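Local coordinates for protein ralf, proline/betaine transporter (Legionella pneumophila, PDB 4D7Q) that probably acts as a guanine nucleotide exchange factor, here as an engineered chimera joining the Sec7 domain of Legionella RalF to the capping domain of Rickettsia RalF, at residues 20-25 against 61-66; 54-59 against 101-106. The protein carries 2 engineered substitutions. All coordinates share one frame; numbering follows the deposited sequence.

Contact 1 of 2, residues 20-25 against 61-66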
ATOM      1  N   GLU A  20     -23.422  -4.657  -3.685  1.00 32.06           N
ATOM      2  CA  GLU A  20     -23.857  -3.359  -4.203  1.00 31.01           C
ATOM      3  C   GLU A  20     -23.513  -2.209  -3.267  1.00 34.02           C
ATOM      4  O   GLU A  20     -23.015  -1.186  -3.740  1.00 33.23           O
ATOM      5  CB  GLU A  20     -25.355  -3.370  -4.536  1.00 32.97           C
ATOM      6  CG  GLU A  20     -25.710  -4.240  -5.726  1.00 44.10           C
ATOM      7  CD  GLU A  20     -27.183  -4.258  -6.103  1.00 68.29           C
ATOM      8  OE1 GLU A  20     -27.965  -3.444  -5.558  1.00 66.41           O
ATOM      9  OE2 GLU A  20     -27.558  -5.096  -6.954  1.00 64.77           O
ATOM     10  N   ALA A  21     -23.711  -2.393  -1.941  1.00 31.64           N
ATOM     11  CA  ALA A  21     -23.366  -1.363  -0.951  1.00 31.50           C
ATOM     12  C   ALA A  21     -21.852  -1.131  -0.939  1.00 35.05           C
ATOM     13  O   ALA A  21     -21.431   0.029  -0.993  1.00 34.59           O
ATOM     14  CB  ALA A  21     -23.865  -1.748   0.443  1.00 32.21           C
ATOM     15  N   PHE A  22     -21.037  -2.234  -0.940  1.00 29.66           N
ATOM     16  CA  PHE A  22     -19.568  -2.174  -0.924  1.00 28.01           C
ATOM     17  C   PHE A  22     -19.026  -1.463  -2.148  1.00 31.18           C
ATOM     18  O   PHE A  22     -18.143  -0.637  -2.023  1.00 30.76           O
ATOM     19  CB  PHE A  22     -18.934  -3.591  -0.819  1.00 29.16           C
ATOM     20  CG  PHE A  22     -17.422  -3.594  -0.704  1.00 28.83           C
ATOM     21  CD1 PHE A  22     -16.619  -3.622  -1.845  1.00 29.60           C
ATOM     22  CD2 PHE A  22     -16.801  -3.527   0.540  1.00 30.43           C
ATOM     23  CE1 PHE A  22     -15.220  -3.593  -1.740  1.00 32.37           C
ATOM     24  CE2 PHE A  22     -15.399  -3.508   0.644  1.00 30.33           C
ATOM     25  CZ  PHE A  22     -14.621  -3.545  -0.494  1.00 30.07           C
ATOM     26  N   ASN A  23     -19.509  -1.808  -3.329  1.00 29.77           N
ATOM     27  CA  ASN A  23     -19.045  -1.196  -4.580  1.00 29.36           C
ATOM     28  C   ASN A  23     -19.340   0.302  -4.672  1.00 35.05           C
ATOM     29  O   ASN A  23     -18.504   1.054  -5.172  1.00 35.22           O
ATOM     30  CB  ASN A  23     -19.547  -1.991  -5.786  1.00 24.28           C
ATOM     31  CG  ASN A  23     -18.960  -3.382  -5.820  1.00 39.75           C
ATOM     32  OD1 ASN A  23     -17.928  -3.679  -5.188  1.00 32.58           O
ATOM     33  ND2 ASN A  23     -19.552  -4.246  -6.613  1.00 26.95           N
ATOM     34  N   ALA A  24     -20.499   0.738  -4.145  1.00 33.24           N
ATOM     35  CA  ALA A  24     -20.888   2.157  -4.136  1.00 33.28           C
ATOM     36  C   ALA A  24     -20.026   2.909  -3.111  1.00 35.92           C
ATOM     37  O   ALA A  24     -19.406   3.925  -3.450  1.00 36.62           O
ATOM     38  CB  ALA A  24     -22.372   2.298  -3.811  1.00 34.32           C
ATOM     39  N   LYS A  25     -19.928   2.362  -1.876  1.00 29.51           N
ATOM     40  CA  LYS A  25     -19.110   2.925  -0.798  1.00 27.44           C
ATOM     41  C   LYS A  25     -18.634   1.771   0.105  1.00 31.67           C
ATOM     42  O   LYS A  25     -19.428   1.263   0.901  1.00 33.31           O
ATOM     43  CB  LYS A  25     -19.854   4.020  -0.010  1.00 27.99           C
ATOM     44  CG  LYS A  25     -18.917   4.872   0.815  1.00 32.01           C
ATOM     45  CD  LYS A  25     -19.588   5.676   1.907  1.00 31.13           C
ATOM     46  CE  LYS A  25     -18.536   6.568   2.546  1.00 33.77           C
ATOM     47  NZ  LYS A  25     -19.080   7.403   3.660  1.00 34.23           N
ATOM     48  N   LEU A  61     -11.892  -4.478  -6.440  1.00 26.25           N
ATOM     49  CA  LEU A  61     -10.674  -5.072  -5.896  1.00 25.59           C
ATOM     50  C   LEU A  61      -9.661  -4.056  -5.421  1.00 26.07           C
ATOM     51  O   LEU A  61      -8.839  -4.341  -4.553  1.00 24.15           O
ATOM     52  CB  LEU A  61     -10.064  -6.069  -6.890  1.00 25.80           C
ATOM     53  CG  LEU A  61     -10.924  -7.305  -7.185  1.00 31.34           C
ATOM     54  CD1 LEU A  61     -10.124  -8.340  -7.962  1.00 31.85           C
ATOM     55  CD2 LEU A  61     -11.463  -7.930  -5.881  1.00 31.24           C
ATOM     56  N   GLU A  62      -9.735  -2.857  -5.960  1.00 23.25           N
ATOM     57  CA  GLU A  62      -8.883  -1.789  -5.509  1.00 22.10           C
ATOM     58  C   GLU A  62      -9.275  -1.477  -4.056  1.00 25.27           C
ATOM     59  O   GLU A  62      -8.385  -1.317  -3.217  1.00 23.98           O
ATOM     60  CB  GLU A  62      -9.076  -0.566  -6.384  1.00 23.98           C
ATOM     61  CG  GLU A  62      -8.874  -0.835  -7.864  1.00 36.13           C
ATOM     62  CD  GLU A  62      -8.406   0.365  -8.657  1.00 46.14           C
ATOM     63  OE1 GLU A  62      -8.653   1.508  -8.211  1.00 35.28           O
ATOM     64  OE2 GLU A  62      -7.783   0.162  -9.722  1.00 38.83           O
ATOM     65  N   ALA A  63     -10.598  -1.432  -3.766  1.00 22.17           N
ATOM     66  CA  ALA A  63     -11.170  -1.147  -2.436  1.00 22.42           C
ATOM     67  C   ALA A  63     -10.946  -2.297  -1.478  1.00 25.15           C
ATOM     68  O   ALA A  63     -10.673  -2.071  -0.289  1.00 24.06           O
ATOM     69  CB  ALA A  63     -12.654  -0.850  -2.565  1.00 23.98           C
ATOM     70  N   VAL A  64     -11.000  -3.543  -2.010  1.00 20.91           N
ATOM     71  CA  VAL A  64     -10.713  -4.747  -1.219  1.00 20.87           C
ATOM     72  C   VAL A  64      -9.237  -4.696  -0.735  1.00 24.99           C
ATOM     73  O   VAL A  64      -8.995  -4.787   0.474  1.00 25.65           O
ATOM     74  CB  VAL A  64     -11.044  -6.059  -1.983  1.00 23.85           C
ATOM     75  CG1 VAL A  64     -10.463  -7.294  -1.258  1.00 23.01           C
ATOM     76  CG2 VAL A  64     -12.559  -6.202  -2.176  1.00 23.19           C
ATOM     77  N   GLY A  65      -8.303  -4.491  -1.674  1.00 19.66           N
ATOM     78  CA  GLY A  65      -6.863  -4.382  -1.410  1.00 19.88           C
ATOM     79  C   GLY A  65      -6.538  -3.243  -0.464  1.00 24.96           C
ATOM     80  O   GLY A  65      -5.692  -3.392   0.418  1.00 25.39           O
ATOM     81  N   ASP A  66      -7.228  -2.095  -0.628  1.00 20.33           N
ATOM     82  CA  ASP A  66      -7.041  -0.913   0.222  1.00 19.59           C
ATOM     83  C   ASP A  66      -7.479  -1.168   1.668  1.00 24.31           C
ATOM     84  O   ASP A  66      -6.789  -0.764   2.601  1.00 23.34           O
ATOM     85  CB  ASP A  66      -7.783   0.298  -0.355  1.00 19.77           C
ATOM     86  CG  ASP A  66      -7.240   1.586   0.228  1.00 27.81           C
ATOM     87  OD1 ASP A  66      -6.062   1.932  -0.074  1.00 27.22           O
ATOM     88  OD2 ASP A  66      -7.950   2.210   1.039  1.00 29.53           O
TER
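Phe22 reaches from helix 15-24 to the start of helix 61-68 and touches it with the outer end of its ring. Its CE1 lies 3.8 Å from CB of Ala63, and CZ lies 3.8 Å from CG2 of Val64; the two methyls straddle the CE1-CZ end of the ring from opposite sides of its plane. Both approach it obliquely. Between them Val64 N lies in the ring plane, at its edge, 3.9 Å from CZ. The buried surface is small, 111 Å² for both sides together, which fits a contact made by one ring and two short side chains.

Torsions explain how these groups meet. Phe22 carries CG anti to its backbone N (chi1 -176°), which takes the ring across toward helix 61-68. In Val64 it is CG2, lying beside that residue's own backbone N, that meets the ring, and the two side chains cross at about a right angle.

A second shell holds the start of helix 61-68 beside the ring. Asn23, next to Phe22, uses OD1 to accept a hydrogen bond from Asp60 N and ND2 to donate one to Asn58 O, while OD1 of Asp60 receives weak bonds from the backbone N atoms of Glu62 and Ala63. Within the Sec7 domain, Leu59 from the preceding loop and Ile30 from helix 26-40 also pack on Phe22, and Pro26 of that helix touches Ala63, so the contact lies where three helices converge.

Contact 2 of 2, residues 54-59 against 101-106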
ATOM      1  N   GLN A  54     -14.497 -15.091  -1.413  1.00 29.22           N
ATOM      2  CA  GLN A  54     -15.642 -15.664  -2.108  1.00 29.40           C
ATOM      3  C   GLN A  54     -16.284 -14.780  -3.151  1.00 30.98           C
ATOM      4  O   GLN A  54     -16.708 -15.285  -4.189  1.00 30.09           O
ATOM      5  CB  GLN A  54     -16.663 -16.223  -1.119  1.00 31.65           C
ATOM      6  CG  GLN A  54     -16.129 -17.476  -0.419  1.00 46.46           C
ATOM      7  CD  GLN A  54     -16.848 -17.823   0.855  1.00 73.77           C
ATOM      8  OE1 GLN A  54     -18.082 -17.892   0.913  1.00 71.70           O
ATOM      9  NE2 GLN A  54     -16.074 -18.126   1.888  1.00 71.34           N
ATOM     10  N   GLN A  55     -16.361 -13.470  -2.894  1.00 26.25           N
ATOM     11  CA  GLN A  55     -16.985 -12.547  -3.849  1.00 25.47           C
ATOM     12  C   GLN A  55     -16.003 -11.757  -4.697  1.00 32.15           C
ATOM     13  O   GLN A  55     -16.417 -10.782  -5.326  1.00 32.88           O
ATOM     14  CB  GLN A  55     -17.971 -11.589  -3.119  1.00 25.83           C
ATOM     15  CG  GLN A  55     -19.079 -12.306  -2.356  1.00 28.78           C
ATOM     16  CD  GLN A  55     -19.994 -13.150  -3.219  1.00 42.51           C
ATOM     17  OE1 GLN A  55     -20.119 -12.979  -4.441  1.00 37.22           O
ATOM     18  NE2 GLN A  55     -20.652 -14.087  -2.593  1.00 41.25           N
ATOM     19  N   ARG A  56     -14.711 -12.170  -4.743  1.00 29.19           N
ATOM     20  CA  ARG A  56     -13.652 -11.494  -5.512  1.00 28.26           C
ATOM     21  C   ARG A  56     -14.106 -11.031  -6.919  1.00 32.83           C
ATOM     22  O   ARG A  56     -13.821  -9.905  -7.308  1.00 32.42           O
ATOM     23  CB  ARG A  56     -12.403 -12.395  -5.617  1.00 27.11           C
ATOM     24  CG  ARG A  56     -11.178 -11.673  -6.178  1.00 31.94           C
ATOM     25  CD  ARG A  56     -10.001 -12.598  -6.360  1.00 29.41           C
ATOM     26  NE  ARG A  56      -8.880 -11.937  -7.030  1.00 28.70           N
ATOM     27  CZ  ARG A  56      -8.721 -11.854  -8.351  1.00 40.76           C
ATOM     28  NH1 ARG A  56      -9.630 -12.365  -9.171  1.00 29.68           N
ATOM     29  NH2 ARG A  56      -7.647 -11.261  -8.862  1.00 27.54           N
ATOM     30  N   LYS A  57     -14.826 -11.895  -7.661  1.00 30.07           N
ATOM     31  CA  LYS A  57     -15.328 -11.619  -9.022  1.00 29.69           C
ATOM     32  C   LYS A  57     -16.246 -10.411  -9.081  1.00 32.70           C
ATOM     33  O   LYS A  57     -16.332  -9.760 -10.120  1.00 32.01           O
ATOM     34  CB  LYS A  57     -16.144 -12.824  -9.548  1.00 32.86           C
ATOM     35  CG  LYS A  57     -15.343 -14.105  -9.732  1.00 51.72           C
ATOM     36  CD  LYS A  57     -16.215 -15.317 -10.100  1.00 53.48           C
ATOM     37  CE  LYS A  57     -16.715 -15.304 -11.524  1.00 47.29           C
ATOM     38  NZ  LYS A  57     -15.614 -15.112 -12.505  1.00 47.79           N
ATOM     39  N   ASN A  58     -16.954 -10.135  -7.986  1.00 29.06           N
ATOM     40  CA  ASN A  58     -18.013  -9.126  -7.942  1.00 29.01           C
ATOM     41  C   ASN A  58     -17.674  -7.780  -7.343  1.00 32.07           C
ATOM     42  O   ASN A  58     -18.466  -6.841  -7.442  1.00 30.51           O
ATOM     43  CB  ASN A  58     -19.213  -9.735  -7.218  1.00 28.47           C
ATOM     44  CG  ASN A  58     -19.735 -10.997  -7.885  1.00 44.84           C
ATOM     45  OD1 ASN A  58     -20.031 -11.998  -7.225  1.00 41.17           O
ATOM     46  ND2 ASN A  58     -19.780 -11.014  -9.213  1.00 33.96           N
ATOM     47  N   LEU A  59     -16.499  -7.678  -6.735  1.00 28.94           N
ATOM     48  CA  LEU A  59     -16.116  -6.495  -5.991  1.00 27.75           C
ATOM     49  C   LEU A  59     -15.112  -5.581  -6.642  1.00 29.86           C
ATOM     50  O   LEU A  59     -14.382  -5.980  -7.533  1.00 29.28           O
ATOM     51  CB  LEU A  59     -15.608  -6.948  -4.613  1.00 27.42           C
ATOM     52  CG  LEU A  59     -16.607  -7.751  -3.747  1.00 31.79           C
ATOM     53  CD1 LEU A  59     -15.902  -8.370  -2.551  1.00 31.75           C
ATOM     54  CD2 LEU A  59     -17.772  -6.876  -3.287  1.00 32.38           C
ATOM     55  N   LEU A 101       0.154 -12.288  -4.304  1.00 20.57           N
ATOM     56  CA  LEU A 101       0.164 -10.961  -4.942  1.00 19.07           C
ATOM     57  C   LEU A 101      -0.894 -10.817  -6.039  1.00 24.00           C
ATOM     58  O   LEU A 101      -1.543  -9.759  -6.153  1.00 22.93           O
ATOM     59  CB  LEU A 101       1.569 -10.672  -5.510  1.00 17.87           C
ATOM     60  CG  LEU A 101       2.688 -10.504  -4.456  1.00 20.74           C
ATOM     61  CD1 LEU A 101       3.983 -10.245  -5.136  1.00 20.84           C
ATOM     62  CD2 LEU A 101       2.383  -9.343  -3.460  1.00 18.83           C
ATOM     63  N   LYS A 102      -1.089 -11.890  -6.833  1.00 20.53           N
ATOM     64  CA  LYS A 102      -2.093 -11.875  -7.916  1.00 20.57           C
ATOM     65  C   LYS A 102      -3.560 -11.892  -7.455  1.00 25.70           C
ATOM     66  O   LYS A 102      -4.464 -11.648  -8.257  1.00 25.47           O
ATOM     67  CB  LYS A 102      -1.800 -12.932  -8.986  1.00 21.52           C
ATOM     68  CG  LYS A 102      -0.596 -12.560  -9.842  1.00 27.30           C
ATOM     69  CD  LYS A 102      -0.977 -11.448 -10.853  1.00 41.28           C
ATOM     70  CE  LYS A 102      -1.544 -12.003 -12.144  1.00 46.74           C
ATOM     71  NZ  LYS A 102      -2.160 -10.938 -12.976  1.00 61.31           N
ATOM     72  N   THR A 103      -3.760 -12.191  -6.194  1.00 23.05           N
ATOM     73  CA  THR A 103      -5.048 -12.052  -5.557  1.00 24.38           C
ATOM     74  C   THR A 103      -5.513 -10.591  -5.504  1.00 28.54           C
ATOM     75  O   THR A 103      -6.664 -10.327  -5.553  1.00 28.67           O
ATOM     76  CB  THR A 103      -5.041 -12.609  -4.130  1.00 39.28           C
ATOM     77  OG1 THR A 103      -4.464 -13.906  -4.108  1.00 43.75           O
ATOM     78  CG2 THR A 103      -6.394 -12.712  -3.610  1.00 41.66           C
ATOM     79  N   PHE A 104      -4.582  -9.664  -5.433  1.00 24.25           N
ATOM     80  CA  PHE A 104      -4.890  -8.272  -5.246  1.00 23.20           C
ATOM     81  C   PHE A 104      -4.826  -7.382  -6.462  1.00 26.03           C
ATOM     82  O   PHE A 104      -4.143  -7.633  -7.422  1.00 25.21           O
ATOM     83  CB  PHE A 104      -3.934  -7.637  -4.233  1.00 24.22           C
ATOM     84  CG  PHE A 104      -3.920  -8.303  -2.912  1.00 25.61           C
ATOM     85  CD1 PHE A 104      -3.065  -9.334  -2.663  1.00 27.42           C
ATOM     86  CD2 PHE A 104      -4.776  -7.908  -1.932  1.00 27.41           C
ATOM     87  CE1 PHE A 104      -3.061  -9.953  -1.452  1.00 27.81           C
ATOM     88  CE2 PHE A 104      -4.779  -8.522  -0.721  1.00 28.58           C
ATOM     89  CZ  PHE A 104      -3.927  -9.545  -0.486  1.00 26.42           C
ATOM     90  N   LYS A 105      -5.550  -5.983  -6.632  1.00 22.18           N
ATOM     91  CA  LYS A 105      -5.117  -4.703  -7.031  1.00 21.99           C
ATOM     92  C   LYS A 105      -4.334  -4.217  -5.824  1.00 24.49           C
ATOM     93  O   LYS A 105      -4.898  -3.785  -4.853  1.00 23.18           O
ATOM     94  CB  LYS A 105      -6.350  -3.893  -7.265  1.00 24.26           C
ATOM     95  CG  LYS A 105      -7.231  -4.378  -8.318  1.00 40.03           C
ATOM     96  CD  LYS A 105      -6.654  -4.265  -9.704  1.00 57.83           C
ATOM     97  N   LEU A 106      -3.129  -4.312  -6.207  1.00 20.21           N
ATOM     98  CA  LEU A 106      -2.196  -3.918  -5.188  1.00 20.16           C
ATOM     99  C   LEU A 106      -2.158  -2.421  -4.939  1.00 24.76           C
ATOM    100  O   LEU A 106      -2.265  -1.650  -5.847  1.00 23.56           O
ATOM    101  CB  LEU A 106      -0.802  -4.431  -5.485  1.00 19.71           C
ATOM    102  CG  LEU A 106      -0.569  -5.922  -5.577  1.00 23.55           C
ATOM    103  CD1 LEU A 106       0.720  -6.265  -6.246  1.00 22.80           C
ATOM    104  CD2 LEU A 106      -0.581  -6.526  -4.200  1.00 23.05           C
TER
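Arg56 links the loop after helix 44-54 to the C-terminal region of helix 93-102 through side-chain-to-backbone hydrogen bonding at the surface of the all-helical Sec7 domain. It belongs to the connection between helices 44-54 and 61-68, and it reaches the residues around the end of helix 93-102. The backbones themselves stay apart: the nearest CA atoms, those of Arg56 and Thr103, are 8.6 Å from each other, so the long side chain spans the distance. It does so with CG anti to the backbone N and a chain extended from CG to NE.

The main bond runs from Arg56 NE to Thr103 O at 3.1 Å, with a nearly straight N-H...O angle of 168°. The carbonyl oxygen lies at the guanidinium edge, only 6° out of its plane, whereas the donor is tilted 24° from the carbonyl plane of Thr103. A second bond, weak and bent, goes from Arg56 NH2 to Lys102 O at 3.3 Å. Two successive carbonyls are thus met by one cationic group, and the partial negative charge of carbonyls at a helix C-terminal end would probably help to hold the guanidinium there.

The polar side chains of the acceptor residues have their own partners. Thr103 OG1 hydrogen-bonds to Thr99 O one turn back. Lys102 NZ bonds to Glu199 O and lies 6.9 Å from Arg56 NH2, without contact between the like charges. Leu61 of the following helix touches the Arg56 side chain. Alongside the polar bonds, the closest side-chain approach across the contact is between Arg56 NE and the methyl CG2 of Thr103, at 4.3 Å.

Both contacts lie in the Sec7 part of the chimera, with centres 10 Å apart, and their segments alternate along the chain. Contact 1 is buried and wholly apolar across its two segments; contact 2 lies at the surface and depends on a charged side chain meeting backbone carbonyls. The buried areas are nearly equal, 111 and 107 Å². The segment 54-59 leads toward helix 61-68, so the two contacts tie the end of one connection and the helix that follows it to different partners: helix 15-24 in contact 1 and the end of helix 93-102 in contact 2. They also touch directly, as Leu61 packs against Lys105.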